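PDB 3L6E: oxidoreductase, short-chain dehydrogenase/reductase family from Aeromonas hydrophila subsp. hydrophila, which probably reduces a carbonyl substrate with a nicotinamide nucleotide, perhaps 3-dehydrosphinganine in sphingolipid metabolism. Local coordinates for residues 108-111 with 112-116; 164-168 with 169-173. All blocks are in the same frame, centred on the assembly; numbering follows the deposited sequence.

Contact 1 (108-111 with 112-116); sequences NLVS and TILVA. Unlike the reference sequence in segment 108-111: Val110 (reference Ile).
Consecutive turns of helix 98-123 meet here, and the backbone N-H groups from Thr112 to Val115 point to the carbonyls of Asn108 to Ser111. The turn at 108-110 is of the wider pi type. Thr112 N reaches Asn108 O only weakly, at 3.3 Å, whereas Thr112 OG1 donates to the same oxygen at 2.7 Å. Asn108 O thus takes two donors from Thr112, the hydroxyl, almost in line with the carbonyl (172°), and the weaker amide. Thr112 can do this because its OG1 turns back beside the backbone N (chi1 -63°). A widened turn at this asparagine recalls the helix kink that classical short-chain dehydrogenases have at an asparagine. Regular alpha-helical bonding follows, Ile113 N to Leu109 O, Leu114 N to Val110 O and Val115 N to Ser111 O each measuring 2.9 Å.

Two apolar pairs line the less buried side. Leu109 and Ile113 meet obliquely through their CD1 methyls, 3.8 Å apart, while Val110 and Leu114 run alongside one another, Val110 CG1 lying 3.6 Å from Leu114 CD1. On the buried side a chi1 of 78° tucks Ser111 OG in over its own backbone, which lets it hydrogen-bond Ser107 O one turn back; His83 NE2 adds a weak bond.

Thr112 and Val115 face strand 80-84, touching His83. Met155 and Phe158 of helix 145-165 cover Thr112 and Ile113 respectively, and helix 61-75 meets Leu114 and Val115, so this stretch is wedged between two helices and the sheet.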
loop_
_atom_site.group_PDB
_atom_site.type_symbol
_atom_site.label_atom_id
_atom_site.label_comp_id
_atom_site.label_asym_id
_atom_site.label_seq_id
_atom_site.Cartn_x
_atom_site.Cartn_y
_atom_site.Cartn_z
ATOM N N ASN A 108 8.389 20.125 -9.619
ATOM C CA ASN A 108 8.123 19.042 -8.720
ATOM C C ASN A 108 7.978 19.345 -7.271
ATOM O O ASN A 108 7.028 18.943 -6.690
ATOM C CB ASN A 108 9.050 17.895 -8.957
ATOM C CG ASN A 108 8.854 17.322 -10.281
ATOM O OD1 ASN A 108 8.136 17.858 -11.074
ATOM N ND2 ASN A 108 9.468 16.239 -10.534
ATOM N N LEU A 109 8.907 20.053 -6.684
ATOM C CA LEU A 109 8.777 20.297 -5.296
ATOM C C LEU A 109 7.894 21.470 -5.021
ATOM O O LEU A 109 7.107 21.439 -4.176
ATOM C CB LEU A 109 10.122 20.457 -4.688
ATOM C CG LEU A 109 10.135 20.717 -3.214
ATOM C CD1 LEU A 109 9.288 19.780 -2.441
ATOM C CD2 LEU A 109 11.548 20.650 -2.790
ATOM N N VAL A 110 8.037 22.499 -5.789
ATOM C CA VAL A 110 7.260 23.725 -5.677
ATOM C C VAL A 110 5.775 23.455 -5.912
ATOM O O VAL A 110 4.920 23.918 -5.145
ATOM C CB VAL A 110 7.786 24.811 -6.649
ATOM C CG1 VAL A 110 6.902 26.041 -6.639
ATOM C CG2 VAL A 110 9.217 25.196 -6.297
ATOM N N SER A 111 5.460 22.697 -6.961
ATOM C CA SER A 111 4.069 22.368 -7.235
ATOM C C SER A 111 3.564 21.537 -6.071
ATOM O O SER A 111 2.459 21.763 -5.588
ATOM C CB SER A 111 3.892 21.647 -8.580
ATOM O OG SER A 111 4.251 20.271 -8.508
ATOM N N THR A 112 4.395 20.618 -5.581
ATOM C CA THR A 112 3.961 19.755 -4.487
ATOM C C THR A 112 3.624 20.571 -3.241
ATOM O O THR A 112 2.597 20.340 -2.611
ATOM C CB THR A 112 4.961 18.635 -4.157
ATOM O OG1 THR A 112 5.099 17.775 -5.288
ATOM C CG2 THR A 112 4.460 17.792 -2.995
ATOM N N ILE A 113 4.482 21.529 -2.916
ATOM C CA ILE A 113 4.291 22.395 -1.737
ATOM C C ILE A 113 3.069 23.309 -1.846
ATOM O O ILE A 113 2.309 23.447 -0.887
ATOM C CB ILE A 113 5.564 23.198 -1.421
ATOM C CG1 ILE A 113 6.641 22.235 -0.905
ATOM C CG2 ILE A 113 5.279 24.292 -0.385
ATOM C CD1 ILE A 113 7.985 22.854 -0.639
ATOM N N LEU A 114 2.883 23.914 -3.015
ATOM C CA LEU A 114 1.779 24.844 -3.251
ATOM C C LEU A 114 0.417 24.145 -3.293
ATOM O O LEU A 114 -0.564 24.657 -2.760
ATOM C CB LEU A 114 2.006 25.630 -4.540
ATOM C CG LEU A 114 3.174 26.613 -4.612
ATOM C CD1 LEU A 114 3.473 26.914 -6.066
ATOM C CD2 LEU A 114 2.906 27.906 -3.829
ATOM N N VAL A 115 0.359 22.968 -3.911
ATOM C CA VAL A 115 -0.881 22.199 -3.906
ATOM C C VAL A 115 -1.236 21.788 -2.470
ATOM O O VAL A 115 -2.401 21.844 -2.062
ATOM C CB VAL A 115 -0.793 20.994 -4.867
ATOM C CG1 VAL A 115 -1.959 20.012 -4.673
ATOM C CG2 VAL A 115 -0.733 21.488 -6.306
ATOM N N ALA A 116 -0.225 21.383 -1.710
ATOM C CA ALA A 116 -0.432 20.916 -0.353
ATOM C C ALA A 116 -0.964 22.059 0.526
ATOM O O ALA A 116 -1.944 21.878 1.241
ATOM C CB ALA A 116 0.842 20.349 0.208
#

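Contact 2 (164-168 with 169-173); sequences AELKD and SPLRL. Unlike the reference sequence in segment 164-168: Asp168 (reference Gly).
Leu166 and Ser169 close a type II beta turn through a single backbone hydrogen bond, from Ser169 N to Leu166 O at 3.0 Å. Its N-H...O angle of 150° is reasonably straight, but the donor stands well above the carbonyl plane, 44° out of it, and so does not follow a lone pair. The turn type is read from the two central residues: Lys167 is in the polyproline region, and Asp168 takes a positive phi of 73°, a left-handed conformation seldom adopted by residues other than glycine, asparagine and aspartate. Leu166 is the first residue to leave helical geometry after helix 145-165, so the reversal starts directly at the helix end.

Close packing accompanies the bond at the turn's closing corner. Ser169 CB sits 3.2 Å from Leu166 O, on the same acceptor that its backbone N uses.

Apolar contacts lie on the inner side and converge on one methyl. Leu166 leaves the backbone toward residues 169-173, with CG beside the backbone N and the chain otherwise extended, and its CD1 lies 3.8 Å from Leu173 CD1; the two side chains meet at a slant. Leu171 CD2 approaches the same methyl at 4.2 Å. Leu171 and Leu173, two residues apart on the strand, thus both touch it, and Val120 and Ile123 of helix 98-123 touch Leu166 and Leu171 respectively.

Arg172, between them, hydrogen-bonds through its backbone with Gly128 and Leu130 of neighbouring strand 128-137, and its side chain packs on Asn227 of the second subunit. A tight turn carrying helix 145-165 into strand 171-181 is the helix-to-strand connection of the beta-alpha-beta unit 128-137, 145-165, 171-181 of the Rossmann fold.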
loop_
_atom_site.group_PDB
_atom_site.type_symbol
_atom_site.label_atom_id
_atom_site.label_comp_id
_atom_site.label_asym_id
_atom_site.label_seq_id
_atom_site.Cartn_x
_atom_site.Cartn_y
_atom_site.Cartn_z
ATOM N N ALA A 164 3.048 14.851 9.900
ATOM C CA ALA A 164 3.278 14.817 11.345
ATOM C C ALA A 164 2.779 16.108 12.020
ATOM O O ALA A 164 2.373 16.100 13.188
ATOM C CB ALA A 164 4.751 14.577 11.653
ATOM N N GLU A 165 2.820 17.203 11.267
ATOM C CA GLU A 165 2.295 18.493 11.690
ATOM C C GLU A 165 0.764 18.483 11.679
ATOM O O GLU A 165 0.127 19.138 12.501
ATOM C CB GLU A 165 2.840 19.566 10.747
ATOM C CG GLU A 165 2.303 20.970 10.922
ATOM C CD GLU A 165 2.707 21.875 9.769
ATOM O OE1 GLU A 165 1.893 22.747 9.378
ATOM O OE2 GLU A 165 3.834 21.707 9.249
ATOM N N LEU A 166 0.180 17.731 10.745
ATOM C CA LEU A 166 -1.274 17.623 10.627
ATOM C C LEU A 166 -1.864 16.429 11.384
ATOM O O LEU A 166 -3.025 16.077 11.184
ATOM C CB LEU A 166 -1.711 17.605 9.158
ATOM C CG LEU A 166 -1.469 18.835 8.276
ATOM C CD1 LEU A 166 -1.898 18.530 6.851
ATOM C CD2 LEU A 166 -2.173 20.096 8.799
ATOM N N LYS A 167 -1.071 15.816 12.263
ATOM C CA LYS A 167 -1.603 14.849 13.221
ATOM C C LYS A 167 -2.834 15.451 13.903
ATOM O O LYS A 167 -2.836 16.644 14.244
ATOM C CB LYS A 167 -0.560 14.519 14.293
ATOM C CG LYS A 167 0.117 13.157 14.158
ATOM C CD LYS A 167 0.185 12.427 15.511
ATOM C CE LYS A 167 1.405 12.803 16.354
ATOM N NZ LYS A 167 1.264 14.098 17.072
ATOM N N ASP A 168 -3.873 14.636 14.083
ATOM C CA ASP A 168 -5.088 15.045 14.814
ATOM C C ASP A 168 -5.980 16.020 14.041
ATOM O O ASP A 168 -6.990 16.500 14.570
ATOM C CB ASP A 168 -4.732 15.668 16.173
ATOM C CG ASP A 168 -3.874 14.764 17.025
ATOM O OD1 ASP A 168 -4.311 13.633 17.314
ATOM O OD2 ASP A 168 -2.767 15.194 17.419
ATOM N N SER A 169 -5.596 16.324 12.805
ATOM C CA SER A 169 -6.384 17.185 11.931
ATOM C C SER A 169 -7.116 16.288 10.942
ATOM O O SER A 169 -6.544 15.315 10.451
ATOM C CB SER A 169 -5.481 18.196 11.211
ATOM O OG SER A 169 -6.118 18.797 10.098
ATOM N N PRO A 170 -8.388 16.609 10.646
ATOM C CA PRO A 170 -9.193 15.727 9.798
ATOM C C PRO A 170 -8.630 15.520 8.386
ATOM O O PRO A 170 -9.148 14.697 7.630
ATOM C CB PRO A 170 -10.555 16.430 9.751
ATOM C CG PRO A 170 -10.265 17.859 10.112
ATOM C CD PRO A 170 -9.149 17.792 11.095
ATOM N N LEU A 171 -7.579 16.250 8.031
ATOM C CA LEU A 171 -6.992 16.086 6.702
ATOM C C LEU A 171 -5.932 14.984 6.728
ATOM O O LEU A 171 -5.003 15.021 7.537
ATOM C CB LEU A 171 -6.438 17.418 6.190
ATOM C CG LEU A 171 -5.734 17.525 4.831
ATOM C CD1 LEU A 171 -6.573 16.961 3.695
ATOM C CD2 LEU A 171 -5.398 18.985 4.572
ATOM N N ARG A 172 -6.100 13.990 5.861
ATOM C CA ARG A 172 -5.231 12.807 5.854
ATOM C C ARG A 172 -4.213 12.900 4.727
ATOM O O ARG A 172 -4.583 13.227 3.613
ATOM C CB ARG A 172 -6.071 11.535 5.676
ATOM C CG ARG A 172 -6.823 11.100 6.917
ATOM C CD ARG A 172 -7.982 10.146 6.605
ATOM N NE ARG A 172 -8.861 10.011 7.774
ATOM C CZ ARG A 172 -10.054 9.416 7.778
ATOM N NH1 ARG A 172 -10.556 8.879 6.669
ATOM N NH2 ARG A 172 -10.756 9.352 8.903
ATOM N N LEU A 173 -2.942 12.608 5.012
ATOM C CA LEU A 173 -1.927 12.561 3.960
ATOM C C LEU A 173 -1.606 11.127 3.596
ATOM O O LEU A 173 -1.295 10.301 4.457
ATOM C CB LEU A 173 -0.668 13.410 4.283
ATOM C CG LEU A 173 -0.743 14.875 3.799
ATOM C CD1 LEU A 173 -1.972 15.568 4.394
ATOM C CD2 LEU A 173 0.535 15.722 4.092
#

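Overall arrangement
Along the chain, contact 1 on helix 98-123 comes first and contact 2 follows, at the junction of helix 145-165 with strand 171-181. Their centres are 17 Å apart and their nearest atoms about 6 Å, so they do not touch directly. Helices 98-123 and 145-165 nevertheless pack on each other and on one face of the sheet, linking the contacts through a common layer. Both helices belong to successive crossovers of the seven-stranded parallel Rossmann sheet, so the two contacts are parts of one nucleotide-binding type of framework; contact 2 lies farther from the chain's centre (about 18 Å, against about 10 Å between centres for contact 1), near the second subunit.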